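Local coordinates for protein putative transcriptional regulator (Clostridium difficile, PDB 3QI7) that is of unknown function but has a periplasmic-binding-protein-like fold and may bind a small ligand such as a sugar, possibly as a lipoprotein or regulator, at residues 352-355 with 360-363; 118-123 with 308-313; 315-320 with 338-343; 301-306 with 345-350; 131-136 with 326-331. One frame throughout, in Å; residues are numbered along the deposited sequence. Where two conformers were deposited one is given.

Contact 1. Residues 352-355 with 360-363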
# COMPACT_ATOMS: atom_id res chain seq x y z
N THR A 352 -10.62 1.01 -9.72
CA THR A 352 -11.83 1.83 -9.77
C THR A 352 -11.49 3.29 -10.04
O THR A 352 -10.68 3.86 -9.32
CB THR A 352 -12.55 1.74 -8.40
OG1 THR A 352 -12.79 0.36 -8.08
CG2 THR A 352 -13.87 2.52 -8.41
N PRO A 353 -12.10 3.93 -11.06
CA PRO A 353 -11.74 5.33 -11.24
C PRO A 353 -12.27 6.24 -10.11
O PRO A 353 -13.30 5.93 -9.50
CB PRO A 353 -12.41 5.71 -12.60
CG PRO A 353 -13.56 4.76 -12.73
CD PRO A 353 -12.99 3.46 -12.14
N LEU A 354 -11.59 7.35 -9.86
CA LEU A 354 -12.06 8.34 -8.85
C LEU A 354 -13.48 8.83 -9.11
O LEU A 354 -14.30 8.85 -8.22
CB LEU A 354 -11.11 9.54 -8.79
CG LEU A 354 -11.35 10.59 -7.69
CD1 LEU A 354 -11.26 9.94 -6.28
CD2 LEU A 354 -10.35 11.71 -7.85
N THR A 355 -13.74 9.26 -10.35
CA THR A 355 -15.05 9.47 -10.86
C THR A 355 -15.03 9.02 -12.33
O THR A 355 -13.97 8.81 -12.90
CB THR A 355 -15.50 10.97 -10.79
OG1 THR A 355 -14.70 11.76 -11.70
CG2 THR A 355 -15.37 11.53 -9.36
N ASN A 360 -8.15 9.17 -14.90
CA ASN A 360 -6.71 9.02 -14.72
C ASN A 360 -6.29 8.95 -13.25
O ASN A 360 -5.09 9.04 -12.93
CB ASN A 360 -5.92 10.09 -15.48
CG ASN A 360 -6.04 11.44 -14.88
OD1 ASN A 360 -7.12 11.81 -14.42
ND2 ASN A 360 -4.93 12.19 -14.82
N TYR A 361 -7.27 8.78 -12.36
CA TYR A 361 -6.96 8.44 -10.96
C TYR A 361 -7.65 7.13 -10.72
O TYR A 361 -8.86 7.06 -10.85
CB TYR A 361 -7.42 9.54 -9.96
CG TYR A 361 -6.98 9.19 -8.55
CD1 TYR A 361 -7.54 8.10 -7.89
CD2 TYR A 361 -5.98 9.91 -7.89
CE1 TYR A 361 -7.11 7.72 -6.62
CE2 TYR A 361 -5.54 9.51 -6.62
CZ TYR A 361 -6.14 8.44 -5.99
OH TYR A 361 -5.78 8.02 -4.73
N GLN A 362 -6.89 6.08 -10.41
CA GLN A 362 -7.46 4.74 -10.27
C GLN A 362 -7.06 4.20 -8.92
O GLN A 362 -5.88 4.24 -8.59
CB GLN A 362 -6.93 3.82 -11.38
CG GLN A 362 -7.49 4.17 -12.80
CD GLN A 362 -8.88 3.65 -13.08
OE1 GLN A 362 -9.33 2.69 -12.46
NE2 GLN A 362 -9.57 4.25 -14.08
N SER A 363 -8.04 3.78 -8.12
CA SER A 363 -7.71 3.19 -6.83
C SER A 363 -7.72 1.70 -7.02
O SER A 363 -8.40 1.20 -7.92
CB SER A 363 -8.66 3.64 -5.73
OG SER A 363 -9.96 3.19 -5.95
O HOH W 1 -11.07 5.36 -6.97
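Thr-352 and Ser-363 are an antiparallel hydrogen-bonded pair in the beta hairpin formed by strands 349-353 and 361-370. Thr-352 N donates to Ser-363 O at 2.9 Å, and in return Ser-363 N reaches Thr-352 O, also at 2.9 Å. That threonine oxygen is gripped twice, because a water donates to Thr-352 O at 2.8 Å. The same water lies 2.6 Å from Ser-363 OG, so it bridges one strand's backbone to the other's side chain, on the face where Thr-352 CB packs against the serine hydroxyl. The opposite face carries the non-hydrogen-bonded pair, Pro-353 and Gln-362, whose side chains lie alongside each other and point the same way. Gln-362 starts with CG beside its own backbone N (chi1 -70°) and bends sharply at chi2 (-80°), which folds the amide back against the proline. Gln-362 NE2 comes to 3.5 Å from Pro-353 CB, and Gln-362 OE1 rests 3.3 Å from Pro-353 N, an atom with no hydrogen to offer. NE2 instead donates to Tyr-359 O in the connecting turn. Where the arms begin to part, Leu-354 N still bonds to Tyr-361 O at 2.9 Å. Leu-354 CB meets Tyr-361 CB at 3.9 Å and approaches the phenol ring obliquely. The proline interrupts the series of donors on its strand only at a position whose N-H is not needed for pairing, so the backbone bonds continue on both sides of it, while the water adds a polar bridge on one face and the folded glutamine adds packing on the other.

Contact 2. Residues 118-123 with 308-313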
# COMPACT_ATOMS: atom_id res chain seq x y z
N SER A 118 1.80 9.39 -9.97
CA SER A 118 1.73 9.32 -8.51
C SER A 118 1.42 7.85 -8.14
O SER A 118 0.55 7.19 -8.76
CB SER A 118 0.69 10.32 -7.94
OG SER A 118 -0.66 10.02 -8.34
N ALA A 119 2.13 7.35 -7.14
CA ALA A 119 2.03 5.96 -6.78
C ALA A 119 2.48 5.60 -5.33
O ALA A 119 3.35 4.78 -5.12
CB ALA A 119 2.77 5.13 -7.82
N PRO A 120 1.83 6.20 -4.30
CA PRO A 120 0.82 7.25 -4.35
C PRO A 120 1.46 8.60 -4.09
O PRO A 120 2.66 8.69 -3.91
CB PRO A 120 -0.08 6.88 -3.15
CG PRO A 120 0.97 6.45 -2.06
CD PRO A 120 2.08 5.75 -2.90
N MSE A 121 0.66 9.67 -4.14
CA MSE A 121 1.06 10.95 -3.53
C MSE A 121 -0.05 11.36 -2.53
O MSE A 121 -1.19 10.90 -2.63
CB MSE A 121 1.29 12.02 -4.59
CG MSE A 121 2.67 11.88 -5.28
SE MSE A 121 2.87 12.98 -6.89
CE MSE A 121 2.82 14.78 -6.10
N GLY A 122 0.29 12.21 -1.56
CA GLY A 122 -0.63 12.56 -0.49
C GLY A 122 -1.49 13.76 -0.79
O GLY A 122 -2.33 14.13 0.03
N ASP A 123 -1.29 14.38 -1.95
CA ASP A 123 -2.02 15.60 -2.30
C ASP A 123 -3.49 15.36 -2.62
O ASP A 123 -3.92 14.24 -2.88
CB ASP A 123 -1.34 16.32 -3.48
CG ASP A 123 0.18 16.41 -3.30
OD1 ASP A 123 0.87 15.39 -3.52
OD2 ASP A 123 0.68 17.49 -2.93
N ALA A 308 4.75 -1.58 -1.49
CA ALA A 308 5.58 -2.19 -2.53
C ALA A 308 4.90 -2.30 -3.90
O ALA A 308 5.50 -2.02 -4.94
CB ALA A 308 6.10 -3.58 -2.08
N PHE A 309 3.62 -2.67 -3.90
CA PHE A 309 2.89 -2.81 -5.15
C PHE A 309 2.75 -1.52 -5.97
O PHE A 309 3.01 -1.55 -7.17
CB PHE A 309 1.51 -3.46 -4.91
CG PHE A 309 0.71 -3.63 -6.15
CD1 PHE A 309 1.02 -4.64 -7.05
CD2 PHE A 309 -0.31 -2.72 -6.46
CE1 PHE A 309 0.26 -4.79 -8.23
CE2 PHE A 309 -1.07 -2.85 -7.62
CZ PHE A 309 -0.76 -3.87 -8.53
N LEU A 310 2.32 -0.42 -5.35
CA LEU A 310 2.04 0.79 -6.13
C LEU A 310 3.29 1.27 -6.89
O LEU A 310 3.22 1.49 -8.11
CB LEU A 310 1.43 1.92 -5.28
CG LEU A 310 0.00 1.65 -4.79
CD1 LEU A 310 -0.36 2.60 -3.63
CD2 LEU A 310 -1.03 1.71 -5.97
N PRO A 311 4.41 1.46 -6.18
CA PRO A 311 5.60 1.91 -6.93
C PRO A 311 6.10 0.88 -7.97
O PRO A 311 6.51 1.27 -9.05
CB PRO A 311 6.64 2.18 -5.82
CG PRO A 311 6.19 1.37 -4.69
CD PRO A 311 4.69 1.38 -4.74
N SER A 312 6.05 -0.41 -7.67
CA SER A 312 6.47 -1.41 -8.66
C SER A 312 5.55 -1.43 -9.89
O SER A 312 6.04 -1.55 -11.01
CB SER A 312 6.55 -2.81 -8.05
OG SER A 312 7.21 -3.68 -8.94
N LEU A 313 4.24 -1.32 -9.68
CA LEU A 313 3.29 -1.23 -10.79
C LEU A 313 3.55 0.04 -11.60
O LEU A 313 3.54 0.02 -12.84
CB LEU A 313 1.83 -1.23 -10.29
CG LEU A 313 0.75 -0.86 -11.32
CD1 LEU A 313 0.75 -1.89 -12.46
CD2 LEU A 313 -0.67 -0.73 -10.72
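Ala-119 meets Leu-310 where the loop after strand 115-118 packs on helix 306-324 in the alpha/beta, periplasmic-binding-protein-like domain. The tight part is interlocking: Ala-119 O presses on Leu-310 CB at 3.4 Å, while Ala-119 CB lies 3.7 Å from Leu-310 O, so each residue sets a carbonyl against the other's beta carbon. Beside them Pro-311 CD also approaches Ala-119 O, at 3.7 Å. Pro-311 has no N-H to give to the preceding turn, and the helix is kinked there. The oxygen of Ala-119 does not depend on the helix for its polar partner, since Ser-94 OG, from the neighbouring strand 88-94, is hydrogen-bonded to it. Ala-119, Leu-310 and Pro-311 are all buried. Toward Pro-120 the fit becomes looser and the surface partly exposed. A cis peptide bond precedes this proline, and its ring crosses the leucine side chain at about a right angle. Leu-310 has CG anti to its carbonyl carbon (chi1 -69°), which carries the branched end toward that ring. The contact there is made by one pair of carbons, Pro-120 CD and Leu-310 CD1, 4.1 Å apart.

Contact 3. Residues 315-320 with 338-343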
# COMPACT_ATOMS: atom_id res chain seq x y z
N ILE A 315 6.31 1.79 -11.91
CA ILE A 315 7.56 1.66 -12.70
C ILE A 315 7.33 0.83 -14.00
O ILE A 315 7.76 1.23 -15.08
CB ILE A 315 8.70 1.07 -11.85
CG1 ILE A 315 9.09 2.06 -10.74
CG2 ILE A 315 9.93 0.73 -12.72
CD1 ILE A 315 9.76 1.41 -9.57
N TYR A 316 6.66 -0.31 -13.87
CA TYR A 316 6.38 -1.18 -15.02
C TYR A 316 5.51 -0.47 -16.04
O TYR A 316 5.72 -0.62 -17.25
CB TYR A 316 5.67 -2.48 -14.58
CG TYR A 316 6.55 -3.55 -13.95
CD1 TYR A 316 7.79 -3.89 -14.48
CD2 TYR A 316 6.13 -4.22 -12.83
CE1 TYR A 316 8.59 -4.90 -13.89
CE2 TYR A 316 6.91 -5.20 -12.24
CZ TYR A 316 8.13 -5.54 -12.77
OH TYR A 316 8.87 -6.51 -12.14
N LEU A 317 4.54 0.32 -15.57
CA LEU A 317 3.65 1.06 -16.45
C LEU A 317 4.41 2.14 -17.19
O LEU A 317 4.26 2.30 -18.42
CB LEU A 317 2.52 1.71 -15.62
CG LEU A 317 1.13 1.93 -16.20
CD1 LEU A 317 0.62 0.75 -17.05
CD2 LEU A 317 0.20 2.21 -15.00
N ALA A 318 5.20 2.92 -16.45
CA ALA A 318 6.02 3.97 -17.07
C ALA A 318 6.89 3.38 -18.18
O ALA A 318 6.92 3.88 -19.29
CB ALA A 318 6.89 4.69 -16.02
N THR A 319 7.61 2.31 -17.87
CA THR A 319 8.47 1.63 -18.87
C THR A 319 7.69 1.21 -20.13
O THR A 319 8.12 1.45 -21.27
CB THR A 319 9.16 0.41 -18.23
OG1 THR A 319 9.95 0.88 -17.13
CG2 THR A 319 10.05 -0.34 -19.24
N GLU A 320 6.53 0.60 -19.93
CA GLU A 320 5.70 0.15 -21.03
C GLU A 320 5.23 1.34 -21.85
O GLU A 320 5.18 1.30 -23.09
CB GLU A 320 4.50 -0.63 -20.50
CG GLU A 320 3.48 -1.11 -21.55
CD GLU A 320 3.92 -2.34 -22.31
OE1 GLU A 320 4.86 -3.02 -21.86
OE2 GLU A 320 3.30 -2.64 -23.37
N GLU A 338 -5.91 -4.13 -14.68
CA GLU A 338 -6.06 -5.47 -14.13
C GLU A 338 -5.32 -6.51 -14.96
O GLU A 338 -4.61 -7.37 -14.40
CB GLU A 338 -7.56 -5.81 -13.96
CG GLU A 338 -8.18 -4.97 -12.86
CD GLU A 338 -9.70 -5.03 -12.80
OE1 GLU A 338 -10.31 -6.03 -13.26
OE2 GLU A 338 -10.27 -4.05 -12.28
N ALA A 339 -5.45 -6.45 -16.28
CA ALA A 339 -4.73 -7.40 -17.13
C ALA A 339 -3.21 -7.21 -16.99
O ALA A 339 -2.46 -8.19 -16.93
CB ALA A 339 -5.19 -7.28 -18.62
N PHE A 340 -2.76 -5.95 -16.97
CA PHE A 340 -1.33 -5.62 -16.82
C PHE A 340 -0.81 -6.12 -15.47
O PHE A 340 0.30 -6.67 -15.41
CB PHE A 340 -1.12 -4.12 -16.97
CG PHE A 340 0.32 -3.69 -17.15
CD1 PHE A 340 0.99 -3.94 -18.33
CD2 PHE A 340 1.00 -3.02 -16.13
CE1 PHE A 340 2.33 -3.53 -18.51
CE2 PHE A 340 2.36 -2.62 -16.30
CZ PHE A 340 2.99 -2.85 -17.49
N THR A 341 -1.63 -6.02 -14.42
CA THR A 341 -1.26 -6.57 -13.12
C THR A 341 -1.13 -8.11 -13.17
O THR A 341 -0.20 -8.65 -12.61
CB THR A 341 -2.26 -6.12 -12.04
OG1 THR A 341 -2.20 -4.69 -11.95
CG2 THR A 341 -1.96 -6.74 -10.65
N GLU A 342 -2.03 -8.80 -13.86
CA GLU A 342 -1.86 -10.25 -14.05
C GLU A 342 -0.57 -10.55 -14.80
O GLU A 342 0.23 -11.41 -14.38
CB GLU A 342 -3.03 -10.84 -14.82
CG GLU A 342 -4.36 -10.78 -14.11
CD GLU A 342 -4.57 -11.85 -13.09
OE1 GLU A 342 -3.66 -12.71 -12.89
OE2 GLU A 342 -5.68 -11.81 -12.49
N LEU A 343 -0.35 -9.82 -15.88
CA LEU A 343 0.87 -9.99 -16.71
C LEU A 343 2.14 -9.83 -15.90
O LEU A 343 3.05 -10.66 -15.98
CB LEU A 343 0.88 -8.96 -17.84
CG LEU A 343 2.01 -8.99 -18.87
CD1 LEU A 343 2.00 -10.36 -19.56
CD2 LEU A 343 1.88 -7.85 -19.91
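Leu-317 and Phe-340 mark the nearest backbone approach, 8.3 Å between their CA atoms, of two helices whose local axes pass 11.5 Å apart at 104°, close to perpendicular. One side chain spans most of that gap. Phe-340 holds CG anti to its backbone N (chi1 -167°), which sends the ring toward segment 315-320 of helix 306-324, where it lodges among Tyr-316, Leu-317 and Glu-320. Leu-317 CD1 sits over one face in a CH-pi contact, 4.2 Å from the centroid of the Phe-340 ring and displaced toward the rim. At the ring's edge, near its plane, Tyr-316 O lies 3.5 Å from Phe-340 CZ; Tyr-316 CB touches Phe-340 CE2 at 3.7 Å. The tyrosine ring itself turns away, and its hydroxyl is hydrogen-bonded to Glu-38 of helix 26-42. Glu-320 uses its aliphatic part: Glu-320 CB comes obliquely to 4.0 Å from Phe-340 CZ, and the two side chains slide past one another in opposite directions. Its carboxylate continues toward Arg-344, with which it makes a long, weak ion pair. The tyrosine hydroxyl and the glutamate carboxylate thus find their partners away from the phenylalanine. Helix 306-324 packs on strand 13-19 and helix 334-345 on strand 349-353 of the mixed sheet, and Phe-340 fills the crossing between them, as in an alpha/beta domain of the periplasmic-binding-protein type.

Contact 4. Residues 301-306 with 345-350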
# COMPACT_ATOMS: atom_id res chain seq x y z
N GLY A 301 -4.64 -11.23 4.18
CA GLY A 301 -3.83 -10.11 3.72
C GLY A 301 -3.95 -9.92 2.21
O GLY A 301 -4.99 -10.26 1.61
N TYR A 302 -2.88 -9.40 1.63
CA TYR A 302 -2.67 -9.32 0.19
C TYR A 302 -1.42 -10.13 -0.19
O TYR A 302 -0.61 -10.46 0.68
CB TYR A 302 -2.46 -7.88 -0.26
CG TYR A 302 -3.53 -6.86 0.05
CD1 TYR A 302 -4.89 -7.21 0.11
CD2 TYR A 302 -3.18 -5.52 0.22
CE1 TYR A 302 -5.87 -6.25 0.34
CE2 TYR A 302 -4.14 -4.54 0.47
CZ TYR A 302 -5.49 -4.91 0.52
OH TYR A 302 -6.45 -3.94 0.76
N PRO A 303 -1.22 -10.44 -1.49
CA PRO A 303 0.03 -11.05 -1.92
C PRO A 303 1.28 -10.21 -1.63
O PRO A 303 2.38 -10.75 -1.52
CB PRO A 303 -0.16 -11.18 -3.45
CG PRO A 303 -1.56 -11.26 -3.63
CD PRO A 303 -2.15 -10.32 -2.62
N MSE A 304 1.10 -8.89 -1.56
CA MSE A 304 2.21 -7.97 -1.26
C MSE A 304 1.68 -6.68 -0.64
O MSE A 304 0.52 -6.36 -0.81
CB MSE A 304 3.07 -7.67 -2.51
CG MSE A 304 2.35 -7.27 -3.78
SE MSE A 304 3.48 -7.30 -5.42
CE MSE A 304 5.00 -6.24 -4.88
N PRO A 305 2.54 -5.94 0.08
CA PRO A 305 2.02 -4.71 0.66
C PRO A 305 1.76 -3.68 -0.40
O PRO A 305 2.42 -3.69 -1.42
CB PRO A 305 3.15 -4.21 1.54
CG PRO A 305 4.31 -5.23 1.39
CD PRO A 305 4.00 -6.10 0.27
N MSE A 306 0.82 -2.80 -0.15
CA MSE A 306 0.54 -1.73 -1.11
C MSE A 306 1.77 -0.76 -1.27
O MSE A 306 2.02 -0.21 -2.36
CB MSE A 306 -0.71 -0.96 -0.65
CG MSE A 306 -2.02 -1.65 -0.95
SE MSE A 306 -2.26 -1.79 -2.92
CE MSE A 306 -2.49 -0.03 -3.41
N PHE A 345 2.62 -9.34 -12.41
CA PHE A 345 2.66 -9.84 -11.03
C PHE A 345 2.01 -11.22 -10.82
O PHE A 345 2.24 -11.88 -9.80
CB PHE A 345 1.98 -8.86 -10.08
CG PHE A 345 2.60 -7.50 -10.06
CD1 PHE A 345 2.22 -6.53 -10.97
CD2 PHE A 345 3.58 -7.19 -9.13
CE1 PHE A 345 2.77 -5.28 -10.94
CE2 PHE A 345 4.15 -5.95 -9.11
CZ PHE A 345 3.75 -4.98 -10.03
N GLY A 346 1.17 -11.65 -11.75
CA GLY A 346 0.39 -12.89 -11.57
C GLY A 346 -0.57 -12.89 -10.39
O GLY A 346 -0.82 -13.93 -9.76
N ILE A 347 -1.10 -11.72 -10.07
CA ILE A 347 -2.11 -11.56 -9.04
C ILE A 347 -3.38 -10.84 -9.57
O ILE A 347 -3.34 -10.05 -10.54
CB ILE A 347 -1.55 -10.85 -7.78
CG1 ILE A 347 -1.32 -9.35 -8.01
CG2 ILE A 347 -0.27 -11.56 -7.24
CD1 ILE A 347 -0.59 -8.63 -6.80
N GLY A 348 -4.49 -11.12 -8.90
CA GLY A 348 -5.75 -10.45 -9.23
C GLY A 348 -5.86 -9.14 -8.48
O GLY A 348 -5.24 -8.93 -7.41
N SER A 349 -6.67 -8.26 -9.03
CA SER A 349 -6.83 -6.93 -8.50
C SER A 349 -8.14 -6.34 -9.01
O SER A 349 -8.72 -6.84 -9.94
CB SER A 349 -5.66 -6.04 -9.01
OG SER A 349 -5.67 -5.89 -10.43
N GLU A 350 -8.57 -5.25 -8.39
CA GLU A 350 -9.69 -4.48 -8.94
C GLU A 350 -9.37 -3.01 -8.85
O GLU A 350 -9.01 -2.49 -7.79
CB GLU A 350 -11.01 -4.79 -8.20
CG GLU A 350 -12.28 -4.12 -8.82
CD GLU A 350 -13.53 -4.28 -7.93
OE1 GLU A 350 -13.60 -5.27 -7.18
OE2 GLU A 350 -14.43 -3.42 -7.97
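Pro-303 meets Ile-347 across the contact, and right after that isoleucine Gly-348 makes a backbone hydrogen bond with Ser-367 of strand 361-370; Pro-303 O itself accepts a weak one from Asn-283 ND2. The meeting is apolar. Pro-303 CB and CG both stand 3.8 Å from Ile-347 CG2, so the methyl branch of the isoleucine bears on one side of the proline ring at a slant. Ile-347 places CG2 anti to its carbonyl carbon, with CG1 between the backbone N and that carbon (chi1 73°). The two branches thus diverge: CG2 goes to the proline, and Ile-347 CD1, at the end of the other branch, reaches 4.4 Å from Met-304 CG. The segments belong to the part of the periplasmic-binding-protein-like fold where the loop after strand 300-301 enters helix 306-324, and where helix 334-345 passes into strand 349-353. Pro-305 is the N-cap of the first helix; Gly-346, with positive phi, leaves the second. Between them lies a Met-aromatic contact. Met-304, a selenomethionine deposited in two conformers, crosses Phe-345 at about a right angle in the one described. In this conformer Met-304 SE lies 3.7 Å from Phe-345 CD2, an oblique approach 60° off the ring normal; whether the contact holds in the other is doubtful. The bend at chi3 (-52°) turns the terminal methyl aside, leaving selenium to make the touch. Phe-345 also meets the ring of Phe-309, on helix 306-324.

Contact 5. Residues 131-136 with 326-331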
# COMPACT_ATOMS: atom_id res chain seq x y z
N PHE A 131 -3.31 17.53 -12.66
CA PHE A 131 -1.90 17.96 -12.95
C PHE A 131 -0.87 16.85 -13.13
O PHE A 131 0.25 17.14 -13.53
CB PHE A 131 -1.41 18.93 -11.86
CG PHE A 131 -2.21 20.21 -11.79
CD1 PHE A 131 -2.23 21.08 -12.86
CD2 PHE A 131 -2.94 20.53 -10.65
CE1 PHE A 131 -2.98 22.26 -12.80
CE2 PHE A 131 -3.68 21.70 -10.57
CZ PHE A 131 -3.70 22.57 -11.65
N VAL A 132 -1.24 15.61 -12.82
CA VAL A 132 -0.34 14.45 -12.96
C VAL A 132 -0.95 13.47 -13.95
O VAL A 132 -2.18 13.22 -13.90
CB VAL A 132 -0.08 13.78 -11.57
CG1 VAL A 132 0.85 12.57 -11.70
CG2 VAL A 132 0.47 14.82 -10.56
N ASP A 133 -0.15 12.90 -14.85
CA ASP A 133 -0.71 12.06 -15.94
C ASP A 133 -1.47 10.79 -15.47
O ASP A 133 -2.59 10.55 -15.91
CB ASP A 133 0.38 11.62 -16.93
CG ASP A 133 1.10 12.79 -17.59
OD1 ASP A 133 0.43 13.79 -17.88
OD2 ASP A 133 2.35 12.69 -17.83
N VAL A 134 -0.83 9.97 -14.62
CA VAL A 134 -1.40 8.70 -14.10
C VAL A 134 -1.30 8.71 -12.58
O VAL A 134 -0.26 9.07 -12.04
CB VAL A 134 -0.68 7.46 -14.66
CG1 VAL A 134 -1.33 6.16 -14.13
CG2 VAL A 134 -0.69 7.48 -16.19
N ASN A 135 -2.41 8.41 -11.93
CA ASN A 135 -2.54 8.45 -10.48
C ASN A 135 -3.09 7.15 -9.94
O ASN A 135 -4.16 6.72 -10.33
CB ASN A 135 -3.40 9.64 -10.08
CG ASN A 135 -2.82 10.96 -10.56
OD1 ASN A 135 -1.85 11.45 -9.98
ND2 ASN A 135 -3.35 11.50 -11.67
N LEU A 136 -2.32 6.52 -9.06
CA LEU A 136 -2.62 5.24 -8.48
C LEU A 136 -2.63 5.41 -6.98
O LEU A 136 -1.75 6.08 -6.42
CB LEU A 136 -1.54 4.24 -8.84
CG LEU A 136 -1.24 4.07 -10.34
CD1 LEU A 136 0.03 3.16 -10.50
CD2 LEU A 136 -2.44 3.52 -11.06
N LEU A 326 2.70 5.35 -25.24
CA LEU A 326 1.32 5.44 -24.74
C LEU A 326 1.17 6.66 -23.86
O LEU A 326 2.14 7.13 -23.25
CB LEU A 326 0.99 4.22 -23.89
CG LEU A 326 1.27 2.86 -24.51
CD1 LEU A 326 1.13 1.80 -23.45
CD2 LEU A 326 0.38 2.62 -25.74
N THR A 327 -0.06 7.16 -23.76
CA THR A 327 -0.38 8.28 -22.89
C THR A 327 -1.46 7.81 -21.87
O THR A 327 -1.91 6.65 -21.90
CB THR A 327 -0.89 9.50 -23.72
OG1 THR A 327 -2.07 9.12 -24.42
CG2 THR A 327 0.19 10.00 -24.72
N GLN A 328 -1.85 8.72 -20.98
CA GLN A 328 -2.80 8.39 -19.89
C GLN A 328 -4.10 7.74 -20.42
O GLN A 328 -4.66 6.88 -19.77
CB GLN A 328 -3.14 9.64 -19.07
CG GLN A 328 -3.83 10.77 -19.92
CD GLN A 328 -3.89 12.12 -19.25
OE1 GLN A 328 -3.73 12.25 -18.04
NE2 GLN A 328 -4.14 13.16 -20.04
N GLU A 329 -4.56 8.17 -21.60
CA GLU A 329 -5.81 7.66 -22.16
C GLU A 329 -5.69 6.18 -22.47
O GLU A 329 -6.67 5.46 -22.35
CB GLU A 329 -6.23 8.37 -23.45
CG GLU A 329 -6.51 9.85 -23.32
CD GLU A 329 -5.27 10.71 -23.58
OE1 GLU A 329 -4.14 10.21 -23.38
OE2 GLU A 329 -5.44 11.88 -23.98
N ASP A 330 -4.50 5.74 -22.88
CA ASP A 330 -4.28 4.34 -23.29
C ASP A 330 -4.24 3.37 -22.12
O ASP A 330 -4.65 2.20 -22.27
CB ASP A 330 -2.96 4.19 -24.02
CG ASP A 330 -2.91 4.97 -25.30
OD1 ASP A 330 -3.82 4.80 -26.13
OD2 ASP A 330 -1.94 5.74 -25.49
N VAL A 331 -3.78 3.83 -20.96
CA VAL A 331 -3.54 2.92 -19.83
C VAL A 331 -4.52 3.08 -18.65
O VAL A 331 -4.70 2.14 -17.90
CB VAL A 331 -2.05 2.97 -19.32
CG1 VAL A 331 -1.06 2.73 -20.49
CG2 VAL A 331 -1.73 4.27 -18.60
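Gln-328 and Asp-133 carry most of this contact, with Val-134 beside them, as the short helix 328-331 comes up to the start of strand 134-137. The backbones are nearest at the first two, whose CA atoms are 5.8 Å apart. Gln-328 sets CG between its backbone N and carbonyl carbon (chi1 61°) and then runs extended, so that its side chain passes along the backbone of Asp-133. Gln-328 CB lies 3.3 Å from Asp-133 O, and the amide beyond ends close to the same oxygen; which way round that amide sits is doubtful. Asp-133 O accepts a hydrogen bond from Asn-360 ND2, just before strand 361-370, and the glutamine side chain also touches Asn-360 and Tyr-359. The carboxylate of Asp-133 faces other partners: OD2 forms a salt bridge with Lys-108 and takes a hydrogen bond from Thr-116 N. Val-134 supplies the apolar part through one methyl. Val-134 CG2 meets Val-331 CG2 at 4.1 Å, the two side chains crossing at about a right angle. The same methyl, Val-134 CG2, lies 4.4 Å from Gln-328 CB, and so bears on both ends of the short helix. Polar and apolar parts are thus separated: the valines supply a small apolar patch, while Asp-133 OD2 is engaged by Lys-108 and Thr-116 N, which means that the aspartate meets the stem of Gln-328 chiefly through its backbone oxygen, an atom already bonded to Asn-360.

How the contacts relate
Contacts 1 and 5 lie 11 Å apart between centres and meet directly where strand 361-370 runs parallel to strand 134-137, Asn-135 bonding to Asn-360 and Gln-362. Contact 2 joins the same sheet one strand further on, through Ser-118. Contacts 2 and 3 share helix 306-324, and Leu-313 links them by touching Phe-340. Contact 4, which uses strand 349-353 as contact 1 does, reaches contact 2 through Phe-345 and stands about 21 Å from contact 5 between centres. Along the chain contacts 2, 4 and 5 interleave, and contact 1 closes last. Together the contacts join residues after 300 to segments 118-123 and 131-136, in and around the mixed sheet that also holds strand 13-19.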